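Local coordinates for Tlr1789 protein (Thermosynechococcus elongatus, PDB 2X8X) that probably helps to insert proteins into the outer membrane as an Omp85-family member, this fragment being its soluble N-terminal region of three POTRA domains, at residues V5-V10 against S33-T38; Q25-R30 against Q41-A46. One frame throughout, in Å; residues are numbered along the deposited sequence.

Contact 1. Residues V5-V10 against S33-T38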
ATOM      1  N   VAL A   5      15.568  35.678  16.834  1.00 35.00           N
ATOM      2  CA  VAL A   5      15.728  35.545  18.305  1.00 32.44           C
ATOM      3  C   VAL A   5      16.925  34.666  18.655  1.00 31.11           C
ATOM      4  O   VAL A   5      17.144  33.640  18.017  1.00 30.24           O
ATOM      5  CB  VAL A   5      14.494  34.852  18.992  1.00 33.44           C
ATOM      6  CG1 VAL A   5      14.652  34.869  20.513  1.00 32.10           C
ATOM      7  CG2 VAL A   5      13.165  35.495  18.569  1.00 32.61           C
ATOM      8  N   LEU A   6      17.679  35.041  19.677  1.00 29.46           N
ATOM      9  CA  LEU A   6      18.780  34.196  20.188  1.00 29.26           C
ATOM     10  C   LEU A   6      18.344  33.118  21.206  1.00 29.27           C
ATOM     11  O   LEU A   6      17.681  33.437  22.198  1.00 30.20           O
ATOM     12  CB  LEU A   6      19.909  35.068  20.763  1.00 28.40           C
ATOM     13  CG  LEU A   6      21.121  34.400  21.446  1.00 28.25           C
ATOM     14  CD1 LEU A   6      22.027  33.722  20.418  1.00 28.99           C
ATOM     15  CD2 LEU A   6      21.936  35.393  22.279  1.00 24.70           C
ATOM     16  N   ILE A   7      18.778  31.874  21.004  1.00 28.24           N
ATOM     17  CA  ILE A   7      18.322  30.711  21.767  1.00 27.94           C
ATOM     18  C   ILE A   7      19.326  30.361  22.848  1.00 28.03           C
ATOM     19  O   ILE A   7      20.517  30.301  22.564  1.00 28.33           O
ATOM     20  CB  ILE A   7      18.136  29.445  20.812  1.00 28.87           C
ATOM     21  CG1 ILE A   7      17.226  29.768  19.622  1.00 26.96           C
ATOM     22  CG2 ILE A   7      17.629  28.178  21.584  1.00 27.33           C
ATOM     23  CD1 ILE A   7      15.939  30.550  19.981  1.00 28.26           C
ATOM     24  N   ALA A   8      18.855  30.146  24.088  1.00 27.80           N
ATOM     25  CA  ALA A   8      19.719  29.700  25.213  1.00 26.85           C
ATOM     26  C   ALA A   8      19.778  28.185  25.455  1.00 27.17           C
ATOM     27  O   ALA A   8      20.829  27.661  25.872  1.00 26.46           O
ATOM     28  CB  ALA A   8      19.331  30.398  26.503  1.00 26.99           C
ATOM     29  N   GLU A   9      18.650  27.477  25.258  1.00 26.71           N
ATOM     30  CA  GLU A   9      18.636  26.006  25.400  1.00 26.86           C
ATOM     31  C   GLU A   9      17.621  25.408  24.460  1.00 26.50           C
ATOM     32  O   GLU A   9      16.638  26.045  24.048  1.00 24.68           O
ATOM     33  CB  GLU A   9      18.445  25.486  26.863  1.00 27.57           C
ATOM     34  CG  GLU A   9      17.061  25.690  27.494  1.00 31.64           C
ATOM     35  CD  GLU A   9      17.006  25.456  29.062  1.00 38.59           C
ATOM     36  OE1 GLU A   9      16.963  24.269  29.475  1.00 38.68           O
ATOM     37  OE2 GLU A   9      16.988  26.444  29.876  1.00 41.62           O
ATOM     38  N   VAL A  10      17.909  24.164  24.128  1.00 26.39           N
ATOM     39  CA  VAL A  10      17.039  23.396  23.266  1.00 26.57           C
ATOM     40  C   VAL A  10      16.758  22.144  24.076  1.00 27.91           C
ATOM     41  O   VAL A  10      17.681  21.507  24.592  1.00 28.31           O
ATOM     42  CB  VAL A  10      17.718  23.111  21.881  1.00 25.89           C
ATOM     43  CG1 VAL A  10      16.787  22.261  20.961  1.00 23.39           C
ATOM     44  CG2 VAL A  10      18.029  24.412  21.184  1.00 21.30           C
ATOM     45  N   SER A  33      22.403  29.856  18.925  1.00 27.72           N
ATOM     46  CA  SER A  33      22.067  30.150  17.538  1.00 27.83           C
ATOM     47  C   SER A  33      20.906  31.139  17.495  1.00 27.58           C
ATOM     48  O   SER A  33      20.119  31.218  18.447  1.00 27.32           O
ATOM     49  CB  SER A  33      21.810  28.857  16.728  1.00 27.94           C
ATOM     50  OG  SER A  33      20.448  28.480  16.767  1.00 30.12           O
ATOM     51  N   THR A  34      20.856  31.939  16.429  1.00 27.51           N
ATOM     52  CA  THR A  34      19.764  32.876  16.155  1.00 27.92           C
ATOM     53  C   THR A  34      18.766  32.228  15.192  1.00 29.65           C
ATOM     54  O   THR A  34      19.157  31.766  14.131  1.00 30.82           O
ATOM     55  CB  THR A  34      20.351  34.148  15.480  1.00 28.56           C
ATOM     56  OG1 THR A  34      21.307  34.804  16.358  1.00 25.11           O
ATOM     57  CG2 THR A  34      19.266  35.145  15.058  1.00 27.03           C
ATOM     58  N   THR A  35      17.489  32.197  15.539  1.00 30.33           N
ATOM     59  CA  THR A  35      16.484  31.594  14.677  1.00 31.66           C
ATOM     60  C   THR A  35      15.287  32.541  14.346  1.00 31.57           C
ATOM     61  O   THR A  35      15.086  33.585  15.011  1.00 30.80           O
ATOM     62  CB  THR A  35      16.018  30.226  15.263  1.00 32.49           C
ATOM     63  OG1 THR A  35      15.149  29.569  14.337  1.00 34.05           O
ATOM     64  CG2 THR A  35      15.228  30.389  16.589  1.00 35.20           C
ATOM     65  N   THR A  36      14.525  32.201  13.305  1.00 30.23           N
ATOM     66  CA  THR A  36      13.204  32.813  13.064  1.00 29.77           C
ATOM     67  C   THR A  36      12.070  31.757  13.232  1.00 29.59           C
ATOM     68  O   THR A  36      12.342  30.543  13.395  1.00 28.24           O
ATOM     69  CB  THR A  36      13.122  33.445  11.647  1.00 29.78           C
ATOM     70  OG1 THR A  36      13.304  32.438  10.658  1.00 29.36           O
ATOM     71  CG2 THR A  36      14.204  34.501  11.441  1.00 30.89           C
ATOM     72  N   ARG A  37      10.815  32.221  13.183  1.00 29.46           N
ATOM     73  CA  ARG A  37       9.616  31.340  13.133  1.00 28.77           C
ATOM     74  C   ARG A  37       9.714  30.274  12.008  1.00 28.51           C
ATOM     75  O   ARG A  37       9.532  29.075  12.255  1.00 27.65           O
ATOM     76  CB  ARG A  37       8.327  32.161  12.938  1.00 28.58           C
ATOM     77  N   THR A  38      10.017  30.739  10.793  1.00 27.98           N
ATOM     78  CA  THR A  38      10.233  29.894   9.620  1.00 27.78           C
ATOM     79  C   THR A  38      11.206  28.769   9.874  1.00 27.76           C
ATOM     80  O   THR A  38      10.890  27.636   9.566  1.00 27.84           O
ATOM     81  CB  THR A  38      10.782  30.743   8.465  1.00 28.24           C
ATOM     82  OG1 THR A  38       9.862  31.798   8.223  1.00 28.57           O
ATOM     83  CG2 THR A  38      10.936  29.937   7.185  1.00 27.71           C
TER

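Contact 2. Residues Q25-R30 against Q41-A46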
ATOM      1  N   GLN A  25      20.086  15.586  16.008  1.00 29.98           N
ATOM      2  CA  GLN A  25      20.870  15.419  14.788  1.00 31.45           C
ATOM      3  C   GLN A  25      20.183  16.157  13.628  1.00 30.69           C
ATOM      4  O   GLN A  25      20.841  16.728  12.819  1.00 30.40           O
ATOM      5  CB  GLN A  25      20.922  13.909  14.540  1.00 32.92           C
ATOM      6  CG  GLN A  25      21.801  13.282  13.449  1.00 42.27           C
ATOM      7  CD  GLN A  25      22.091  11.751  13.737  1.00 49.87           C
ATOM      8  OE1 GLN A  25      21.217  11.014  14.226  1.00 54.49           O
ATOM      9  NE2 GLN A  25      23.322  11.290  13.424  1.00 52.33           N
ATOM     10  N   VAL A  26      18.846  16.162  13.553  1.00 30.18           N
ATOM     11  CA  VAL A  26      18.163  16.635  12.336  1.00 28.70           C
ATOM     12  C   VAL A  26      17.753  18.119  12.392  1.00 28.08           C
ATOM     13  O   VAL A  26      17.497  18.728  11.385  1.00 28.28           O
ATOM     14  CB  VAL A  26      16.925  15.745  11.958  1.00 28.09           C
ATOM     15  CG1 VAL A  26      17.292  14.265  11.885  1.00 29.13           C
ATOM     16  CG2 VAL A  26      15.860  15.886  12.952  1.00 26.62           C
ATOM     17  N   ILE A  27      17.687  18.700  13.563  1.00 28.08           N
ATOM     18  CA  ILE A  27      17.288  20.120  13.665  1.00 29.48           C
ATOM     19  C   ILE A  27      18.521  21.009  13.490  1.00 30.93           C
ATOM     20  O   ILE A  27      19.658  20.541  13.657  1.00 31.75           O
ATOM     21  CB  ILE A  27      16.597  20.453  15.016  1.00 28.49           C
ATOM     22  CG1 ILE A  27      17.623  20.355  16.157  1.00 27.45           C
ATOM     23  CG2 ILE A  27      15.266  19.586  15.159  1.00 25.93           C
ATOM     24  CD1 ILE A  27      17.083  20.345  17.607  1.00 30.75           C
ATOM     25  N   SER A  28      18.319  22.270  13.134  1.00 30.91           N
ATOM     26  CA  SER A  28      19.467  23.135  13.036  1.00 32.43           C
ATOM     27  C   SER A  28      19.542  24.061  14.239  1.00 31.98           C
ATOM     28  O   SER A  28      20.567  24.672  14.456  1.00 32.48           O
ATOM     29  CB  SER A  28      19.456  23.920  11.714  1.00 33.07           C
ATOM     30  OG  SER A  28      18.239  24.683  11.640  1.00 38.73           O
ATOM     31  N   THR A  29      18.450  24.192  14.995  1.00 31.49           N
ATOM     32  CA  THR A  29      18.424  25.112  16.134  1.00 31.55           C
ATOM     33  C   THR A  29      19.224  24.517  17.302  1.00 31.13           C
ATOM     34  O   THR A  29      18.972  23.373  17.757  1.00 32.41           O
ATOM     35  CB  THR A  29      16.970  25.522  16.542  1.00 31.88           C
ATOM     36  OG1 THR A  29      16.248  26.005  15.380  1.00 33.18           O
ATOM     37  CG2 THR A  29      17.034  26.633  17.586  1.00 32.29           C
ATOM     38  N   ARG A  30      20.216  25.294  17.731  1.00 30.20           N
ATOM     39  CA  ARG A  30      21.143  24.991  18.823  1.00 29.60           C
ATOM     40  C   ARG A  30      21.108  26.121  19.869  1.00 26.92           C
ATOM     41  O   ARG A  30      20.701  27.232  19.562  1.00 24.33           O
ATOM     42  CB  ARG A  30      22.613  24.892  18.317  1.00 30.53           C
ATOM     43  CG  ARG A  30      22.898  23.982  17.069  1.00 35.25           C
ATOM     44  CD  ARG A  30      22.825  22.488  17.417  1.00 39.76           C
ATOM     45  NE  ARG A  30      22.734  21.629  16.222  1.00 44.71           N
ATOM     46  CZ  ARG A  30      22.016  20.495  16.135  1.00 46.29           C
ATOM     47  NH1 ARG A  30      21.282  20.059  17.183  1.00 42.22           N
ATOM     48  NH2 ARG A  30      22.020  19.798  14.976  1.00 47.61           N
ATOM     49  N   GLN A  41       9.783  26.159  12.206  1.00 26.81           N
ATOM     50  CA  GLN A  41       8.862  25.415  11.325  1.00 27.28           C
ATOM     51  C   GLN A  41       9.619  24.381  10.439  1.00 25.90           C
ATOM     52  O   GLN A  41       9.252  23.229  10.437  1.00 24.17           O
ATOM     53  CB  GLN A  41       7.962  26.401  10.495  1.00 27.53           C
ATOM     54  CG  GLN A  41       6.911  25.720   9.581  1.00 31.71           C
ATOM     55  CD  GLN A  41       6.028  24.678  10.332  1.00 34.62           C
ATOM     56  OE1 GLN A  41       5.546  24.942  11.442  1.00 33.31           O
ATOM     57  NE2 GLN A  41       5.831  23.486   9.719  1.00 37.78           N
ATOM     58  N   GLN A  42      10.694  24.775   9.754  1.00 26.07           N
ATOM     59  CA  GLN A  42      11.554  23.830   9.024  1.00 26.08           C
ATOM     60  C   GLN A  42      12.138  22.758   9.895  1.00 25.41           C
ATOM     61  O   GLN A  42      12.217  21.624   9.439  1.00 23.09           O
ATOM     62  CB  GLN A  42      12.720  24.517   8.285  1.00 25.58           C
ATOM     63  CG  GLN A  42      12.274  25.516   7.193  1.00 28.99           C
ATOM     64  CD  GLN A  42      13.322  26.687   6.865  1.00 33.25           C
ATOM     65  OE1 GLN A  42      14.444  26.759   7.420  1.00 34.10           O
ATOM     66  NE2 GLN A  42      12.920  27.584   5.960  1.00 33.06           N
ATOM     67  N   ASP A  43      12.575  23.087  11.131  1.00 26.63           N
ATOM     68  CA  ASP A  43      13.015  22.033  12.108  1.00 26.43           C
ATOM     69  C   ASP A  43      11.920  20.995  12.440  1.00 25.87           C
ATOM     70  O   ASP A  43      12.206  19.789  12.527  1.00 26.40           O
ATOM     71  CB  ASP A  43      13.579  22.604  13.436  1.00 28.05           C
ATOM     72  CG  ASP A  43      14.970  23.289  13.270  1.00 30.42           C
ATOM     73  OD1 ASP A  43      15.768  22.986  12.313  1.00 31.00           O
ATOM     74  OD2 ASP A  43      15.274  24.142  14.130  1.00 35.97           O
ATOM     75  N   THR A  44      10.687  21.444  12.637  1.00 26.13           N
ATOM     76  CA  THR A  44       9.614  20.478  12.899  1.00 24.16           C
ATOM     77  C   THR A  44       9.326  19.631  11.621  1.00 23.41           C
ATOM     78  O   THR A  44       9.036  18.430  11.717  1.00 22.18           O
ATOM     79  CB  THR A  44       8.241  21.097  13.396  1.00 25.65           C
ATOM     80  OG1 THR A  44       7.559  21.752  12.317  1.00 25.38           O
ATOM     81  CG2 THR A  44       8.395  22.014  14.612  1.00 25.59           C
ATOM     82  N   ASN A  45       9.408  20.269  10.455  1.00 22.11           N
ATOM     83  CA  ASN A  45       9.327  19.484   9.186  1.00 20.33           C
ATOM     84  C   ASN A  45      10.403  18.410   9.114  1.00 20.28           C
ATOM     85  O   ASN A  45      10.133  17.269   8.771  1.00 21.51           O
ATOM     86  CB  ASN A  45       9.532  20.354   7.970  1.00 19.75           C
ATOM     87  CG  ASN A  45       8.466  21.359   7.759  1.00 20.05           C
ATOM     88  OD1 ASN A  45       8.667  22.307   6.982  1.00 19.46           O
ATOM     89  ND2 ASN A  45       7.331  21.188   8.388  1.00 18.78           N
ATOM     90  N   ALA A  46      11.654  18.763   9.390  1.00 20.92           N
ATOM     91  CA  ALA A  46      12.763  17.760   9.371  1.00 22.37           C
ATOM     92  C   ALA A  46      12.595  16.622  10.338  1.00 21.71           C
ATOM     93  O   ALA A  46      12.923  15.476  10.020  1.00 24.21           O
ATOM     94  CB  ALA A  46      14.144  18.459   9.605  1.00 22.15           C
TER
HETATM   95  O   HOH W   1      16.495  21.370  10.144  1.00 42.49           O

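Contact 1. Residues V5-V10 against S33-T38
The flat groups that meet between Val5-Ile7 and Ser33-Thr35 are peptide groups, joined by three N-H...O=C bonds. Val5 N reaches Thr35 O at 2.8 Å in the plane of that carbonyl. In return Thr35 N bonds to Val5 O at 2.9 Å, tilted 21° from the carbonyl plane. Val5 O also receives a CA-H...O contact from Thr34 CA at 3.3 Å. Ile7 N comes in almost on the line of the Ser33 carbonyl, 3.0 Å from Ser33 O, and aliphatic carbon gathers round that oxygen: Ile7 CG1 lies 3.4 Å from Ser33 O, with Leu6 CD1 a little farther off.

Val5 and Thr35 thus form an antiparallel hydrogen-bonded pair, Leu6 and Thr34 the adjoining non-hydrogen-bonded pair. In the beta-alpha-alpha-beta-beta scheme of a POTRA domain, this adds the short strand 34-35, from the connection between the two helices, to the edge of the first strand, whose other neighbour is strand 66-75.

Val5 and Thr35 project from one face of the sheet, Leu6 and Thr34 from the other, where both are exposed. On the Val5 side, Ile7 and Thr35 are buried; their side chains cross obliquely, and Ile7 CD1 presses against Thr35 CG2 at a tight 3.5 Å. Thr35 holds OG1 anti to its own amide nitrogen (chi1 -173°), which turns the methyl to Ile7 and lets the hydroxyl donate to Thr36 O at 3.1 Å. Thr36 stands at the N-cap of helix 37-48, and its OG1 bonds to Gln39 NE2. The CB of Ser33 points away from Val5-Ile7, and Ser33 OG bonds to Arg30 O.

Contact 2. Residues Q25-R30 against Q41-A46
Here the second helix of the first POTRA domain, 37-48, grips the turn that leaves the first helix, 17-26, through one buried carboxylate. Asp43 points from the helix into the 27-29 backbone and serves both Ser28 and Thr29. Its OD1 takes two donors from Ser28: the backbone N at 2.8 Å, approaching from above the carboxylate plane (47° out of it) by a nearly straight bond, and Ser28 OG at 3.1 Å, which meets the syn lone pair of OD1. Asp43 OD2 serves Thr29, whose backbone N makes a long bond of 3.3 Å on the syn side, 32° from the plane. Thr29 OG1 is modelled very close to Asp43 OD2, too close for the details of that hydrogen bond to be trusted. Bonds at both oxygens restrain the rotation of the carboxylate, and the donors would probably favour its ionised form.

Asp43 has CG anti to its carbonyl carbon (chi1 -71°), which carries the carboxylate away from its own helix and against Ile27. The two side chains cross at about a right angle, with Ile27 CB 3.7 Å from Asp43 CG. Beyond this pair, Ile27 packs on Val10 and Phe71 in the layer between helices and sheet.

One helical turn after Asp43, Ala46 CB sits 3.8 Å from Val26 O, close to the end of helix 17-26. A water bridges the same corner, donating to Val26 O at 3.1 Å and to Asp43 OD1 at 2.8 Å.

How the contacts relate
Contacts 1 and 2 lie in the same POTRA domain, their centres 11 Å apart, and their segments alternate along the chain. Helix 37-48 joins them: its start follows the edge strand of contact 1, and its next turns supply Asp43 of contact 2. They also touch directly. Ile7 CG1 packs on Thr29 CG2 at 3.7 Å, so the residue beside Thr35 also leans on the turn held by Asp43, while Ile7 CB lies 3.6 Å from Arg30 O. Farther along strand 5-13, Val10 CG2 is 3.7 Å from Thr29 O. Backbone pairing at the sheet edge and the bonds from Asp43 of helix 37-48 to the loop after helix 17-26 thus act on either end of the 29-33 connection.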